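Local coordinates for Lmo0741 protein (Listeria monocytogenes, PDB 4R1H), which probably binds DNA as a winged helix-turn-helix transcriptional regulator of the GntR family, at residues Gln15-Ile20 with Gln53-Glu58. Sequence-based numbering, arbitrary orientation. Where two conformers were deposited one is given.
Sequences QIVHYI and QRAYAE
Val17 meets Ala55 because its first torsion (chi1 171°) turns CG1 anti to the backbone N and sets CG2 beside that N, and the two methyls then go to different neighbours. CG2 lies over Ala55, 3.7 Å from both its CA and its CB, while CG1 comes within 3.8 Å of Glu58 OE2. On the other helix Glu58 carries CG anti to its own N and runs on extended, crossing Val17 at about a right angle. The general lesson is that a small residue at the crossing lets a neighbouring side chain rest directly against the backbone, as Val17 CG2 does on Ala55 CA; the axes of the segments 15-20 and 53-58 approach to 9.0 Å and cross at -59°. Ile16 CG2 adds a second methyl contact, 3.9 Å from Ala55 CB. In the winged helix-turn-helix fold of GntR regulators this crossing joins the first helix, 12-25, to helix 49-61, which follows helix 38-45 and, as in relatives, is the probable recognition helix. One turn along, in the conformer given, Ile20 reaches across with CD1, which touches Tyr56 at the ring's edge, near its plane, 3.6 Å from CE1. The phenol is held at its far end by a hydrogen bond from OH to Leu36 O, and helix 38-45 joins the same core, Leu41 packing on Tyr56 and Leu45 on Ile16. Beside Val17, the carboxylate of Glu58 forms a salt bridge through OE1 with Lys14 of helix 12-25, linking the two helices by charge.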
ATOM      1  N   GLN A  15      -8.940  -7.217   7.857  1.00 34.71           N
ATOM      2  CA  GLN A  15      -7.642  -7.086   8.487  1.00 34.74           C
ATOM      3  C   GLN A  15      -7.267  -8.283   9.363  1.00 36.65           C
ATOM      4  O   GLN A  15      -6.072  -8.689   9.441  1.00 31.75           O
ATOM      5  CB  GLN A  15      -7.538  -5.813   9.303  1.00 37.79           C
ATOM      6  CG  GLN A  15      -7.635  -4.609   8.406  1.00 41.85           C
ATOM      7  CD  GLN A  15      -7.611  -3.323   9.185  1.00 46.49           C
ATOM      8  OE1 GLN A  15      -6.560  -2.951   9.703  1.00 46.30           O
ATOM      9  NE2 GLN A  15      -8.765  -2.619   9.262  1.00 47.92           N
ATOM     10  N   ILE A  16      -8.272  -8.852   9.995  1.00 32.11           N
ATOM     11  CA  ILE A  16      -8.095 -10.046  10.775  0.70 33.55           C
ATOM     12  C   ILE A  16      -7.812 -11.205   9.837  1.00 31.24           C
ATOM     13  O   ILE A  16      -6.980 -12.062  10.165  1.00 32.51           O
ATOM     14  CB  ILE A  16      -9.307 -10.390  11.671  0.70 35.98           C
ATOM     15  CG1 ILE A  16      -9.713  -9.222  12.611  0.70 40.78           C
ATOM     16  CG2 ILE A  16      -9.033 -11.660  12.492  0.70 37.15           C
ATOM     17  CD1 ILE A  16      -8.874  -9.036  13.858  0.70 42.20           C
ATOM     18  N   VAL A  17      -8.539 -11.294   8.716  1.00 29.79           N
ATOM     19  CA  VAL A  17      -8.198 -12.316   7.742  1.00 29.31           C
ATOM     20  C   VAL A  17      -6.706 -12.200   7.368  1.00 30.19           C
ATOM     21  O   VAL A  17      -5.994 -13.216   7.315  1.00 26.08           O
ATOM     22  CB  VAL A  17      -9.088 -12.232   6.527  1.00 28.07           C
ATOM     23  CG1 VAL A  17      -8.627 -13.135   5.426  1.00 30.78           C
ATOM     24  CG2 VAL A  17     -10.507 -12.641   6.949  1.00 28.07           C
ATOM     25  N   HIS A  18      -6.243 -10.977   7.139  1.00 27.85           N
ATOM     26  CA  HIS A  18      -4.816 -10.803   6.701  1.00 29.98           C
ATOM     27  C   HIS A  18      -3.844 -11.180   7.786  1.00 29.07           C
ATOM     28  O   HIS A  18      -2.830 -11.813   7.483  1.00 29.35           O
ATOM     29  CB  HIS A  18      -4.507  -9.362   6.266  1.00 34.33           C
ATOM     30  CG  HIS A  18      -3.135  -9.228   5.692  1.00 34.22           C
ATOM     31  ND1 HIS A  18      -2.809  -9.770   4.470  1.00 34.77           N
ATOM     32  CD2 HIS A  18      -2.010  -8.640   6.165  1.00 38.17           C
ATOM     33  CE1 HIS A  18      -1.536  -9.502   4.200  1.00 37.74           C
ATOM     34  NE2 HIS A  18      -1.039  -8.810   5.210  1.00 37.03           N
ATOM     35  N   TYR A  19      -4.150 -10.854   9.033  1.00 28.91           N
ATOM     36  CA  TYR A  19      -3.358 -11.233  10.172  1.00 30.40           C
ATOM     37  C   TYR A  19      -3.212 -12.743  10.272  1.00 29.18           C
ATOM     38  O   TYR A  19      -2.114 -13.246  10.411  1.00 29.01           O
ATOM     39  CB  TYR A  19      -3.998 -10.696  11.446  1.00 35.50           C
ATOM     40  CG  TYR A  19      -3.401 -11.233  12.712  1.00 41.37           C
ATOM     41  CD1 TYR A  19      -2.297 -10.601  13.314  1.00 44.88           C
ATOM     42  CD2 TYR A  19      -3.926 -12.369  13.329  1.00 43.15           C
ATOM     43  CE1 TYR A  19      -1.751 -11.102  14.471  1.00 46.81           C
ATOM     44  CE2 TYR A  19      -3.371 -12.889  14.485  1.00 46.40           C
ATOM     45  CZ  TYR A  19      -2.283 -12.244  15.052  1.00 50.87           C
ATOM     46  OH  TYR A  19      -1.755 -12.763  16.227  1.00 56.13           O
ATOM     47  N   ILE A  20      -4.321 -13.465  10.130  1.00 27.08           N
ATOM     48  CA  ILE A  20      -4.298 -14.941  10.141  0.60 24.94           C
ATOM     49  C   ILE A  20      -3.518 -15.481   8.961  1.00 23.81           C
ATOM     50  O   ILE A  20      -2.721 -16.405   9.121  1.00 24.75           O
ATOM     51  CB  ILE A  20      -5.724 -15.519  10.171  0.60 25.37           C
ATOM     52  CG1 ILE A  20      -6.334 -15.157  11.534  0.60 27.43           C
ATOM     53  CG2 ILE A  20      -5.724 -17.000   9.863  0.60 26.11           C
ATOM     54  CD1 ILE A  20      -7.839 -15.167  11.576  0.60 27.57           C
ATOM     55  N   GLN A  53     -15.639 -14.098  14.018  1.00 31.44           N
ATOM     56  CA  GLN A  53     -16.539 -15.049  13.417  1.00 30.81           C
ATOM     57  C   GLN A  53     -16.573 -14.802  11.953  1.00 30.69           C
ATOM     58  O   GLN A  53     -16.564 -15.771  11.181  1.00 31.20           O
ATOM     59  CB  GLN A  53     -17.986 -14.862  13.928  1.00 34.11           C
ATOM     60  CG  GLN A  53     -18.264 -15.530  15.228  1.00 37.75           C
ATOM     61  CD  GLN A  53     -19.643 -15.186  15.775  1.00 41.50           C
ATOM     62  OE1 GLN A  53     -20.290 -14.273  15.318  1.00 39.68           O
ATOM     63  NE2 GLN A  53     -20.067 -15.910  16.786  1.00 50.47           N
ATOM     64  N   ARG A  54     -16.635 -13.523  11.530  1.00 30.27           N
ATOM     65  CA  ARG A  54     -16.763 -13.252  10.093  1.00 30.16           C
ATOM     66  C   ARG A  54     -15.461 -13.637   9.388  1.00 30.11           C
ATOM     67  O   ARG A  54     -15.500 -14.226   8.267  1.00 31.13           O
ATOM     68  CB  ARG A  54     -17.107 -11.796   9.711  1.00 33.29           C
ATOM     69  CG  ARG A  54     -17.503 -11.756   8.242  1.00 36.37           C
ATOM     70  CD  ARG A  54     -17.990 -10.477   7.723  1.00 37.77           C
ATOM     71  NE  ARG A  54     -18.478 -10.585   6.331  1.00 40.43           N
ATOM     72  CZ  ARG A  54     -19.223  -9.637   5.721  1.00 45.30           C
ATOM     73  NH1 ARG A  54     -19.537  -8.464   6.308  1.00 40.41           N
ATOM     74  NH2 ARG A  54     -19.651  -9.838   4.478  1.00 50.26           N
ATOM     75  N   ALA A  55     -14.341 -13.330  10.033  1.00 27.81           N
ATOM     76  CA  ALA A  55     -13.009 -13.656   9.457  1.00 29.06           C
ATOM     77  C   ALA A  55     -12.840 -15.202   9.320  1.00 27.27           C
ATOM     78  O   ALA A  55     -12.440 -15.699   8.255  1.00 28.67           O
ATOM     79  CB  ALA A  55     -11.903 -13.116  10.344  1.00 29.16           C
ATOM     80  N   TYR A  56     -13.203 -15.931  10.378  1.00 27.59           N
ATOM     81  CA  TYR A  56     -13.186 -17.398  10.342  1.00 25.23           C
ATOM     82  C   TYR A  56     -14.115 -17.940   9.252  1.00 28.37           C
ATOM     83  O   TYR A  56     -13.741 -18.850   8.520  1.00 26.83           O
ATOM     84  CB  TYR A  56     -13.487 -17.967  11.708  1.00 27.32           C
ATOM     85  CG  TYR A  56     -12.334 -17.982  12.673  1.00 29.91           C
ATOM     86  CD1 TYR A  56     -11.102 -17.420  12.354  1.00 30.67           C
ATOM     87  CD2 TYR A  56     -12.443 -18.647  13.902  1.00 35.27           C
ATOM     88  CE1 TYR A  56     -10.019 -17.544  13.231  1.00 31.08           C
ATOM     89  CE2 TYR A  56     -11.384 -18.783  14.774  1.00 35.67           C
ATOM     90  CZ  TYR A  56     -10.150 -18.234  14.441  1.00 32.37           C
ATOM     91  OH  TYR A  56      -9.109 -18.362  15.341  1.00 32.60           O
ATOM     92  N   ALA A  57     -15.312 -17.364   9.076  1.00 29.00           N
ATOM     93  CA  ALA A  57     -16.167 -17.752   7.959  1.00 28.65           C
ATOM     94  C   ALA A  57     -15.562 -17.602   6.598  1.00 30.72           C
ATOM     95  O   ALA A  57     -15.652 -18.506   5.772  1.00 30.00           O
ATOM     96  CB  ALA A  57     -17.509 -17.004   7.991  1.00 32.63           C
ATOM     97  N   GLU A  58     -14.889 -16.483   6.353  1.00 28.09           N
ATOM     98  CA  GLU A  58     -14.266 -16.251   5.105  1.00 29.79           C
ATOM     99  C   GLU A  58     -13.112 -17.261   4.904  1.00 25.86           C
ATOM    100  O   GLU A  58     -12.975 -17.837   3.822  1.00 28.73           O
ATOM    101  CB  GLU A  58     -13.741 -14.819   4.993  1.00 29.14           C
ATOM    102  CG  GLU A  58     -13.018 -14.596   3.671  1.00 33.33           C
ATOM    103  CD  GLU A  58     -12.703 -13.157   3.383  1.00 35.24           C
ATOM    104  OE1 GLU A  58     -13.682 -12.369   3.444  1.00 40.74           O
ATOM    105  OE2 GLU A  58     -11.530 -12.900   3.025  1.00 37.87           O
TER